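Local coordinates for thioesterase domain protein YiiD (Shewanella oneidensis, PDB 1T82) that forms a dimer with a hotdog fold and probably acts on acyl groups, as a thioesterase or an acyltransferase, at residues 12-17 / 80-85; 37-42 / 74-79; 63-68 / 133-138. All coordinates share one frame; numbering follows the deposited sequence.

Overall arrangement
All three contacts use helix 62-84, the long helix against which the antiparallel sheet of the hotdog fold is curved. Interaction 1 is a surface contact at its C-terminal end, where helix 12-25 packs through leucines and one weak polar bond. Interaction 2 is partly buried. It sets a ring of strand 35-40, an outermost strand within the chain, against the C-terminal half of the helix. Interactions 1 and 2 touch each other, with centres about 8 Å apart. Interaction 3 is fully buried and purely apolar. It lies on the opposite side of the chain's centre from both, where the helix meets strand 127-137 close to the second subunit.

Interaction 1. Residues 12-17 / 80-85; sequences DELLNR and QQQLLN
The guanidinium of Arg17 meets the side-chain amide of Gln82 at its edge. OE1 of Gln82 lies in the guanidinium plane, 3.0 Å from NH2 of Arg17. The planes of the two groups stand almost perpendicular, so they do not stack. NH2 donates to OE1, but the N-H...O angle is only 133° and the hydrogen bond is weak. Both side chains are bent where they meet. Arg17 has CG anti to the backbone N (chi1 -178°) and then bends at chi2 and chi3, which brings the guanidinium round to helix 62-84. Gln82 bends at chi2 and turns its amide to the arginine.

Beside this polar pair the contact is apolar. Leu14 points at the other helix and divides its two methyl groups between neighbouring residues. CD2 of Leu14 rests on the aliphatic part of Gln82, 3.7 Å from CB. The same methyl lies 4.0 Å from CG of Gln82. CD1 of Leu14 instead meets CD2 of Leu83 at 3.8 Å. Gln82 therefore takes part in both, its methylenes packing on the leucine and its side-chain OE1 accepting, weakly, from the arginine.

The short helical segments are more antiparallel than parallel, at 131°. Their axes come no closer than 11.5 Å, a gap bridged by these side chains. Helix 62-84 ends just beyond the contact in a Schellman motif. There Asn85 has positive phi, and its N bonds back to O of Gln82 at 3.0 Å.

The contact lies at the surface and joins the N-terminal helix 12-25 to the C-terminal end of helix 62-84. One turn earlier on helix 62-84, Leu79 also touches Leu14 and Trp78 also touches Arg17. From the sheet, Phe39 of strand 35-40 packs against Leu83 and against Leu15 of helix 12-25.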
loop_
_atom_site.group_PDB
_atom_site.type_symbol
_atom_site.label_atom_id
_atom_site.label_comp_id
_atom_site.label_asym_id
_atom_site.label_seq_id
_atom_site.Cartn_x
_atom_site.Cartn_y
_atom_site.Cartn_z
ATOM N N ASP B 12 -4.530 -21.281 -16.534
ATOM C CA ASP B 12 -4.646 -20.091 -17.377
ATOM C C ASP B 12 -5.994 -19.390 -17.257
ATOM O O ASP B 12 -6.058 -18.164 -17.163
ATOM C CB ASP B 12 -4.388 -20.432 -18.849
ATOM C CG ASP B 12 -2.928 -20.736 -19.133
ATOM O OD1 ASP B 12 -2.055 -19.962 -18.677
ATOM O OD2 ASP B 12 -2.652 -21.738 -19.827
ATOM N N GLU B 13 -7.072 -20.167 -17.271
ATOM C CA GLU B 13 -8.409 -19.603 -17.167
ATOM C C GLU B 13 -8.588 -18.751 -15.912
ATOM O O GLU B 13 -9.033 -17.607 -15.992
ATOM C CB GLU B 13 -9.455 -20.722 -17.203
ATOM C CG GLU B 13 -9.525 -21.455 -18.541
ATOM C CD GLU B 13 -8.344 -22.381 -18.788
ATOM O OE1 GLU B 13 -8.142 -22.783 -19.956
ATOM O OE2 GLU B 13 -7.624 -22.718 -17.822
ATOM N N LEU B 14 -8.239 -19.304 -14.754
ATOM C CA LEU B 14 -8.373 -18.577 -13.495
ATOM C C LEU B 14 -7.438 -17.380 -13.387
ATOM O O LEU B 14 -7.843 -16.316 -12.924
ATOM C CB LEU B 14 -8.138 -19.511 -12.302
ATOM C CG LEU B 14 -9.311 -20.398 -11.882
ATOM C CD1 LEU B 14 -8.874 -21.314 -10.752
ATOM C CD2 LEU B 14 -10.483 -19.528 -11.444
ATOM N N LEU B 15 -6.189 -17.547 -13.810
ATOM C CA LEU B 15 -5.225 -16.453 -13.735
ATOM C C LEU B 15 -5.636 -15.282 -14.615
ATOM O O LEU B 15 -5.463 -14.124 -14.236
ATOM C CB LEU B 15 -3.828 -16.943 -14.120
ATOM C CG LEU B 15 -3.231 -17.974 -13.154
ATOM C CD1 LEU B 15 -1.940 -18.522 -13.719
ATOM C CD2 LEU B 15 -3.006 -17.334 -11.791
ATOM N N ASN B 16 -6.168 -15.576 -15.797
ATOM C CA ASN B 16 -6.614 -14.512 -16.687
ATOM C C ASN B 16 -7.819 -13.818 -16.066
ATOM O O ASN B 16 -7.956 -12.598 -16.145
ATOM C CB ASN B 16 -6.980 -15.078 -18.062
ATOM C CG ASN B 16 -5.764 -15.297 -18.937
ATOM O OD1 ASN B 16 -5.507 -16.405 -19.408
ATOM N ND2 ASN B 16 -5.005 -14.231 -19.157
ATOM N N ARG B 17 -8.684 -14.612 -15.442
ATOM C CA ARG B 17 -9.881 -14.103 -14.785
ATOM C C ARG B 17 -9.474 -13.185 -13.640
ATOM O O ARG B 17 -10.073 -12.133 -13.428
ATOM C CB ARG B 17 -10.710 -15.266 -14.230
ATOM C CG ARG B 17 -12.015 -14.850 -13.573
ATOM C CD ARG B 17 -13.191 -15.031 -14.517
ATOM N NE ARG B 17 -13.395 -16.435 -14.860
ATOM C CZ ARG B 17 -13.728 -17.379 -13.986
ATOM N NH1 ARG B 17 -13.895 -18.633 -14.390
ATOM N NH2 ARG B 17 -13.900 -17.070 -12.707
ATOM N N GLN B 80 -8.609 -19.475 -4.202
ATOM C CA GLN B 80 -9.064 -20.601 -3.401
ATOM C C GLN B 80 -10.589 -20.651 -3.367
ATOM O O GLN B 80 -11.176 -21.733 -3.368
ATOM C CB GLN B 80 -8.493 -20.509 -1.984
ATOM C CG GLN B 80 -6.971 -20.673 -1.908
ATOM C CD GLN B 80 -6.480 -21.998 -2.469
ATOM O OE1 GLN B 80 -7.181 -23.009 -2.411
ATOM N NE2 GLN B 80 -5.260 -22.003 -2.999
ATOM N N GLN B 81 -11.232 -19.484 -3.344
ATOM C CA GLN B 81 -12.689 -19.440 -3.334
ATOM C C GLN B 81 -13.227 -19.936 -4.670
ATOM O O GLN B 81 -14.224 -20.650 -4.717
ATOM C CB GLN B 81 -13.188 -18.019 -3.057
ATOM C CG GLN B 81 -12.847 -17.536 -1.661
ATOM C CD GLN B 81 -13.489 -16.211 -1.313
ATOM O OE1 GLN B 81 -14.130 -15.572 -2.149
ATOM N NE2 GLN B 81 -13.312 -15.787 -0.072
ATOM N N GLN B 82 -12.562 -19.561 -5.756
ATOM C CA GLN B 82 -12.994 -20.003 -7.075
ATOM C C GLN B 82 -12.906 -21.521 -7.175
ATOM O O GLN B 82 -13.797 -22.165 -7.727
ATOM C CB GLN B 82 -12.128 -19.368 -8.165
ATOM C CG GLN B 82 -12.285 -17.863 -8.289
ATOM C CD GLN B 82 -13.667 -17.460 -8.768
ATOM O OE1 GLN B 82 -14.118 -17.895 -9.829
ATOM N NE2 GLN B 82 -14.341 -16.619 -7.995
ATOM N N LEU B 83 -11.834 -22.095 -6.634
ATOM C CA LEU B 83 -11.644 -23.543 -6.682
ATOM C C LEU B 83 -12.751 -24.312 -5.963
ATOM O O LEU B 83 -13.106 -25.421 -6.370
ATOM C CB LEU B 83 -10.275 -23.917 -6.099
ATOM C CG LEU B 83 -9.066 -23.492 -6.944
ATOM C CD1 LEU B 83 -7.771 -23.811 -6.203
ATOM C CD2 LEU B 83 -9.108 -24.210 -8.285
ATOM N N LEU B 84 -13.297 -23.723 -4.903
ATOM C CA LEU B 84 -14.368 -24.354 -4.130
ATOM C C LEU B 84 -15.741 -23.906 -4.611
ATOM O O LEU B 84 -16.768 -24.416 -4.156
ATOM C CB LEU B 84 -14.226 -23.998 -2.650
ATOM C CG LEU B 84 -13.049 -24.609 -1.897
ATOM C CD1 LEU B 84 -13.017 -24.061 -0.483
ATOM C CD2 LEU B 84 -13.182 -26.125 -1.885
ATOM N N ASN B 85 -15.745 -22.945 -5.526
ATOM C CA ASN B 85 -16.972 -22.395 -6.079
ATOM C C ASN B 85 -17.798 -21.747 -4.971
ATOM O O ASN B 85 -19.003 -21.979 -4.859
ATOM C CB ASN B 85 -17.792 -23.489 -6.771
ATOM C CG ASN B 85 -18.966 -22.930 -7.554
ATOM O OD1 ASN B 85 -19.786 -23.682 -8.087
ATOM N ND2 ASN B 85 -19.053 -21.605 -7.634
#

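Interaction 2. Residues 37-42 / 74-79; sequences LSFTDG and WGMVWL
A Met-aromatic contact and a CH-pi contact join Phe39 to Met76 and Leu79 on helix 62-84. Leu79 covers one face of the ring. Its CD1 sits over the centre, 4.0 Å from the centroid of Phe39 and 9° off the ring normal. Met76, present as selenomethionine, approaches obliquely. Its SE lies 3.7 Å from CE1 of Phe39, and its line to the centroid is 58° off the normal. A chi1 of 178° extends the Phe39 ring away from its own N and over to the helix.

This is the hotdog arrangement, a long helix held against a curved antiparallel sheet. Phe39 belongs to strand 35-40, at one border of this chain's sheet. A classic beta bulge just before it sets Leu37 and Ser38 both against Ser45. Leu44 of the next strand also packs on Met76 and Leu79. An alanine in place of Phe39 would lose the ring and is likely to leave CD1 of Leu79 without its aromatic face and the selenium end of Met76 freer to turn. The methyl of Met76 continues past the ring to the turn after the strand, where its CE lies 3.2 Å from O of Gly42.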
loop_
_atom_site.group_PDB
_atom_site.type_symbol
_atom_site.label_atom_id
_atom_site.label_comp_id
_atom_site.label_asym_id
_atom_site.label_seq_id
_atom_site.Cartn_x
_atom_site.Cartn_y
_atom_site.Cartn_z
ATOM N N LEU B 37 1.698 -14.291 -12.528
ATOM C CA LEU B 37 2.733 -14.985 -13.289
ATOM C C LEU B 37 2.425 -16.475 -13.370
ATOM O O LEU B 37 2.535 -17.083 -14.434
ATOM C CB LEU B 37 4.106 -14.799 -12.634
ATOM C CG LEU B 37 4.798 -13.440 -12.766
ATOM C CD1 LEU B 37 6.072 -13.424 -11.928
ATOM C CD2 LEU B 37 5.118 -13.176 -14.226
ATOM N N SER B 38 2.031 -17.061 -12.244
ATOM C CA SER B 38 1.743 -18.485 -12.208
ATOM C C SER B 38 1.063 -18.913 -10.919
ATOM O O SER B 38 1.121 -18.212 -9.909
ATOM C CB SER B 38 3.047 -19.269 -12.363
ATOM O OG SER B 38 3.959 -18.910 -11.334
ATOM N N PHE B 39 0.424 -20.076 -10.960
ATOM C CA PHE B 39 -0.254 -20.621 -9.793
ATOM C C PHE B 39 -0.183 -22.140 -9.859
ATOM O O PHE B 39 -0.965 -22.780 -10.564
ATOM C CB PHE B 39 -1.716 -20.162 -9.753
ATOM C CG PHE B 39 -2.504 -20.728 -8.599
ATOM C CD1 PHE B 39 -2.012 -20.660 -7.298
ATOM C CD2 PHE B 39 -3.743 -21.325 -8.812
ATOM C CE1 PHE B 39 -2.741 -21.177 -6.228
ATOM C CE2 PHE B 39 -4.481 -21.845 -7.751
ATOM C CZ PHE B 39 -3.979 -21.772 -6.456
ATOM N N THR B 40 0.772 -22.712 -9.132
ATOM C CA THR B 40 0.942 -24.160 -9.110
ATOM C C THR B 40 1.470 -24.635 -7.765
ATOM O O THR B 40 2.203 -23.915 -7.087
ATOM C CB THR B 40 1.915 -24.626 -10.213
ATOM O OG1 THR B 40 2.073 -26.049 -10.144
ATOM C CG2 THR B 40 3.272 -23.963 -10.042
ATOM N N ASP B 41 1.093 -25.852 -7.385
ATOM C CA ASP B 41 1.526 -26.430 -6.119
ATOM C C ASP B 41 1.201 -25.552 -4.920
ATOM O O ASP B 41 1.955 -25.519 -3.951
ATOM C CB ASP B 41 3.031 -26.702 -6.147
ATOM C CG ASP B 41 3.366 -28.039 -6.762
ATOM O OD1 ASP B 41 2.974 -28.280 -7.927
ATOM O OD2 ASP B 41 4.024 -28.853 -6.079
ATOM N N GLY B 42 0.082 -24.837 -4.995
ATOM C CA GLY B 42 -0.327 -23.990 -3.893
ATOM C C GLY B 42 0.399 -22.665 -3.756
ATOM O O GLY B 42 0.232 -21.977 -2.750
ATOM N N TRP B 74 -4.762 -11.003 -1.625
ATOM C CA TRP B 74 -6.180 -10.959 -1.967
ATOM C C TRP B 74 -6.443 -11.969 -3.087
ATOM O O TRP B 74 -7.402 -12.745 -3.031
ATOM C CB TRP B 74 -6.550 -9.546 -2.443
ATOM C CG TRP B 74 -8.020 -9.333 -2.686
ATOM C CD1 TRP B 74 -8.933 -8.829 -1.805
ATOM C CD2 TRP B 74 -8.738 -9.618 -3.891
ATOM N NE1 TRP B 74 -10.180 -8.780 -2.391
ATOM C CE2 TRP B 74 -10.087 -9.260 -3.671
ATOM C CE3 TRP B 74 -8.373 -10.144 -5.138
ATOM C CZ2 TRP B 74 -11.074 -9.410 -4.653
ATOM C CZ3 TRP B 74 -9.352 -10.292 -6.115
ATOM C CH2 TRP B 74 -10.688 -9.926 -5.864
ATOM N N GLY B 75 -5.573 -11.955 -4.096
ATOM C CA GLY B 75 -5.716 -12.860 -5.225
ATOM C C GLY B 75 -5.678 -14.323 -4.839
ATOM O O GLY B 75 -6.377 -15.148 -5.434
HETATM N N MSE B 76 -4.860 -14.661 -3.847
HETATM C CA MSE B 76 -4.780 -16.045 -3.408
HETATM C C MSE B 76 -6.099 -16.471 -2.771
HETATM O O MSE B 76 -6.588 -17.567 -3.037
HETATM C CB MSE B 76 -3.634 -16.247 -2.413
HETATM C CG MSE B 76 -3.551 -17.673 -1.871
HETATM SE SE MSE B 76 -3.402 -19.012 -3.267
HETATM C CE MSE B 76 -1.488 -19.295 -3.197
ATOM N N VAL B 77 -6.677 -15.615 -1.930
ATOM C CA VAL B 77 -7.945 -15.970 -1.301
ATOM C C VAL B 77 -9.001 -16.134 -2.384
ATOM O O VAL B 77 -9.799 -17.074 -2.355
ATOM C CB VAL B 77 -8.433 -14.896 -0.310
ATOM C CG1 VAL B 77 -9.728 -15.365 0.360
ATOM C CG2 VAL B 77 -7.364 -14.627 0.735
ATOM N N TRP B 78 -9.001 -15.209 -3.336
ATOM C CA TRP B 78 -9.951 -15.242 -4.443
ATOM C C TRP B 78 -9.838 -16.565 -5.201
ATOM O O TRP B 78 -10.845 -17.217 -5.482
ATOM C CB TRP B 78 -9.672 -14.072 -5.390
ATOM C CG TRP B 78 -10.643 -13.937 -6.517
ATOM C CD1 TRP B 78 -11.828 -13.264 -6.503
ATOM C CD2 TRP B 78 -10.496 -14.468 -7.839
ATOM N NE1 TRP B 78 -12.429 -13.336 -7.740
ATOM C CE2 TRP B 78 -11.632 -14.069 -8.577
ATOM C CE3 TRP B 78 -9.515 -15.241 -8.470
ATOM C CZ2 TRP B 78 -11.811 -14.419 -9.920
ATOM C CZ3 TRP B 78 -9.692 -15.588 -9.804
ATOM C CH2 TRP B 78 -10.832 -15.175 -10.512
ATOM N N LEU B 79 -8.611 -16.959 -5.526
ATOM C CA LEU B 79 -8.367 -18.204 -6.251
ATOM C C LEU B 79 -8.890 -19.413 -5.500
ATOM O O LEU B 79 -9.535 -20.283 -6.086
ATOM C CB LEU B 79 -6.869 -18.384 -6.510
ATOM C CG LEU B 79 -6.258 -17.531 -7.629
ATOM C CD1 LEU B 79 -4.745 -17.573 -7.542
ATOM C CD2 LEU B 79 -6.733 -18.050 -8.980
#

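Interaction 3. Residues 63-68 / 133-138; sequences GSIYTI and VQLFCD
Leu135 meets Ile65 and Ile68 where the central helix of the hotdog fold lies against its antiparallel sheet. Helix 62-84 supplies the two isoleucines, and strand 127-137 supplies the leucine.

The contact itself is apolar. One methyl does the touching on the strand side, CD1 of Leu135. It lies 3.9 Å from CG2 of Ile65 and 4.2 Å from CG2 of Ile68, so it bridges residues three apart on the helix. With chi1 at -177°, CG of Leu135 lies opposite its own N, and the branch runs out from the strand to the helix. The Ile65 and Leu135 side chains meet nearly perpendicular to each other. All three residues are buried. Val109 of the adjacent strand packs on Ile68 and Leu135, and Ala143 of strand 140-152 packs on Ile65.

Aromatic contacts lie on another side of the helix, at the dimer interface. Tyr66 points away from Leu135, and its ring stacks on Tyr66 of the second subunit. Its OH is hydrogen-bonded to the OH of Tyr99 of that subunit.

The hydrogen bonds within these segments belong to the helix. O of Gly63 accepts twice from Thr67, from its N at 2.9 Å and from OG1 also at 2.9 Å. The two donors reach this oxygen from opposite faces of the carbonyl plane, with OG1 tilted 31° from it.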
loop_
_atom_site.group_PDB
_atom_site.type_symbol
_atom_site.label_atom_id
_atom_site.label_comp_id
_atom_site.label_asym_id
_atom_site.label_seq_id
_atom_site.Cartn_x
_atom_site.Cartn_y
_atom_site.Cartn_z
ATOM N N GLY B 63 4.680 2.426 -1.789
ATOM C CA GLY B 63 3.251 2.219 -1.943
ATOM C C GLY B 63 2.938 1.150 -2.971
ATOM O O GLY B 63 1.989 0.388 -2.815
ATOM N N SER B 64 3.727 1.097 -4.038
ATOM C CA SER B 64 3.508 0.098 -5.070
ATOM C C SER B 64 3.887 -1.271 -4.529
ATOM O O SER B 64 3.193 -2.254 -4.780
ATOM C CB SER B 64 4.329 0.419 -6.323
ATOM O OG SER B 64 3.868 1.616 -6.931
ATOM N N ILE B 65 4.986 -1.331 -3.781
ATOM C CA ILE B 65 5.427 -2.586 -3.189
ATOM C C ILE B 65 4.281 -3.144 -2.339
ATOM O O ILE B 65 3.884 -4.293 -2.495
ATOM C CB ILE B 65 6.685 -2.369 -2.305
ATOM C CG1 ILE B 65 7.884 -2.017 -3.192
ATOM C CG2 ILE B 65 6.980 -3.626 -1.486
ATOM C CD1 ILE B 65 9.157 -1.725 -2.419
ATOM N N TYR B 66 3.742 -2.315 -1.451
ATOM C CA TYR B 66 2.641 -2.737 -0.591
ATOM C C TYR B 66 1.423 -3.161 -1.399
ATOM O O TYR B 66 0.817 -4.208 -1.148
ATOM C CB TYR B 66 2.216 -1.607 0.345
ATOM C CG TYR B 66 1.009 -1.953 1.194
ATOM C CD1 TYR B 66 1.158 -2.558 2.446
ATOM C CD2 TYR B 66 -0.289 -1.687 0.740
ATOM C CE1 TYR B 66 0.047 -2.878 3.224
ATOM C CE2 TYR B 66 -1.402 -2.013 1.513
ATOM C CZ TYR B 66 -1.225 -2.603 2.749
ATOM O OH TYR B 66 -2.318 -2.900 3.529
ATOM N N THR B 67 1.054 -2.342 -2.376
ATOM C CA THR B 67 -0.118 -2.647 -3.177
ATOM C C THR B 67 -0.020 -3.971 -3.916
ATOM O O THR B 67 -0.970 -4.749 -3.911
ATOM C CB THR B 67 -0.416 -1.523 -4.180
ATOM O OG1 THR B 67 -0.711 -0.318 -3.460
ATOM C CG2 THR B 67 -1.613 -1.894 -5.049
ATOM N N ILE B 68 1.119 -4.245 -4.546
ATOM C CA ILE B 68 1.233 -5.509 -5.259
ATOM C C ILE B 68 1.173 -6.682 -4.281
ATOM O O ILE B 68 0.593 -7.720 -4.590
ATOM C CB ILE B 68 2.533 -5.580 -6.125
ATOM C CG1 ILE B 68 2.598 -6.912 -6.871
ATOM C CG2 ILE B 68 3.763 -5.407 -5.264
ATOM C CD1 ILE B 68 3.661 -6.940 -7.959
ATOM N N VAL B 133 3.081 -12.843 2.460
ATOM C CA VAL B 133 3.505 -12.573 1.097
ATOM C C VAL B 133 4.952 -12.109 1.135
ATOM O O VAL B 133 5.331 -11.331 2.008
ATOM C CB VAL B 133 2.640 -11.469 0.446
ATOM C CG1 VAL B 133 3.076 -11.254 -0.996
ATOM C CG2 VAL B 133 1.166 -11.847 0.505
ATOM N N GLN B 134 5.767 -12.602 0.205
ATOM C CA GLN B 134 7.170 -12.205 0.150
ATOM C C GLN B 134 7.491 -11.633 -1.219
ATOM O O GLN B 134 6.979 -12.105 -2.229
ATOM C CB GLN B 134 8.084 -13.399 0.421
ATOM C CG GLN B 134 7.957 -13.973 1.816
ATOM C CD GLN B 134 9.048 -14.979 2.113
ATOM O OE1 GLN B 134 9.205 -15.969 1.400
ATOM N NE2 GLN B 134 9.804 -14.732 3.171
ATOM N N LEU B 135 8.339 -10.611 -1.253
ATOM C CA LEU B 135 8.720 -9.999 -2.515
ATOM C C LEU B 135 10.214 -10.172 -2.742
ATOM O O LEU B 135 11.030 -9.808 -1.893
ATOM C CB LEU B 135 8.338 -8.513 -2.513
ATOM C CG LEU B 135 8.591 -7.715 -3.799
ATOM C CD1 LEU B 135 7.570 -6.587 -3.907
ATOM C CD2 LEU B 135 10.009 -7.169 -3.805
ATOM N N PHE B 136 10.558 -10.746 -3.888
ATOM C CA PHE B 136 11.949 -10.984 -4.249
ATOM C C PHE B 136 12.331 -10.219 -5.509
ATOM O O PHE B 136 11.490 -9.965 -6.371
ATOM C CB PHE B 136 12.190 -12.475 -4.513
ATOM C CG PHE B 136 11.836 -13.368 -3.358
ATOM C CD1 PHE B 136 10.524 -13.786 -3.158
ATOM C CD2 PHE B 136 12.818 -13.786 -2.465
ATOM C CE1 PHE B 136 10.194 -14.606 -2.084
ATOM C CE2 PHE B 136 12.497 -14.608 -1.385
ATOM C CZ PHE B 136 11.183 -15.017 -1.195
ATOM N N CYS B 137 13.607 -9.855 -5.603
ATOM C CA CYS B 137 14.145 -9.171 -6.773
ATOM C C CYS B 137 15.527 -9.779 -6.987
ATOM O O CYS B 137 16.378 -9.727 -6.100
ATOM C CB CYS B 137 14.266 -7.663 -6.541
ATOM S SG CYS B 137 14.853 -6.752 -7.999
ATOM N N ASP B 138 15.737 -10.363 -8.161
ATOM C CA ASP B 138 17.001 -11.012 -8.491
ATOM C C ASP B 138 17.285 -12.158 -7.519
ATOM O O ASP B 138 18.438 -12.510 -7.270
ATOM C CB ASP B 138 18.157 -10.008 -8.469
ATOM C CG ASP B 138 18.037 -8.958 -9.557
ATOM O OD1 ASP B 138 17.425 -9.253 -10.604
ATOM O OD2 ASP B 138 18.565 -7.843 -9.372
#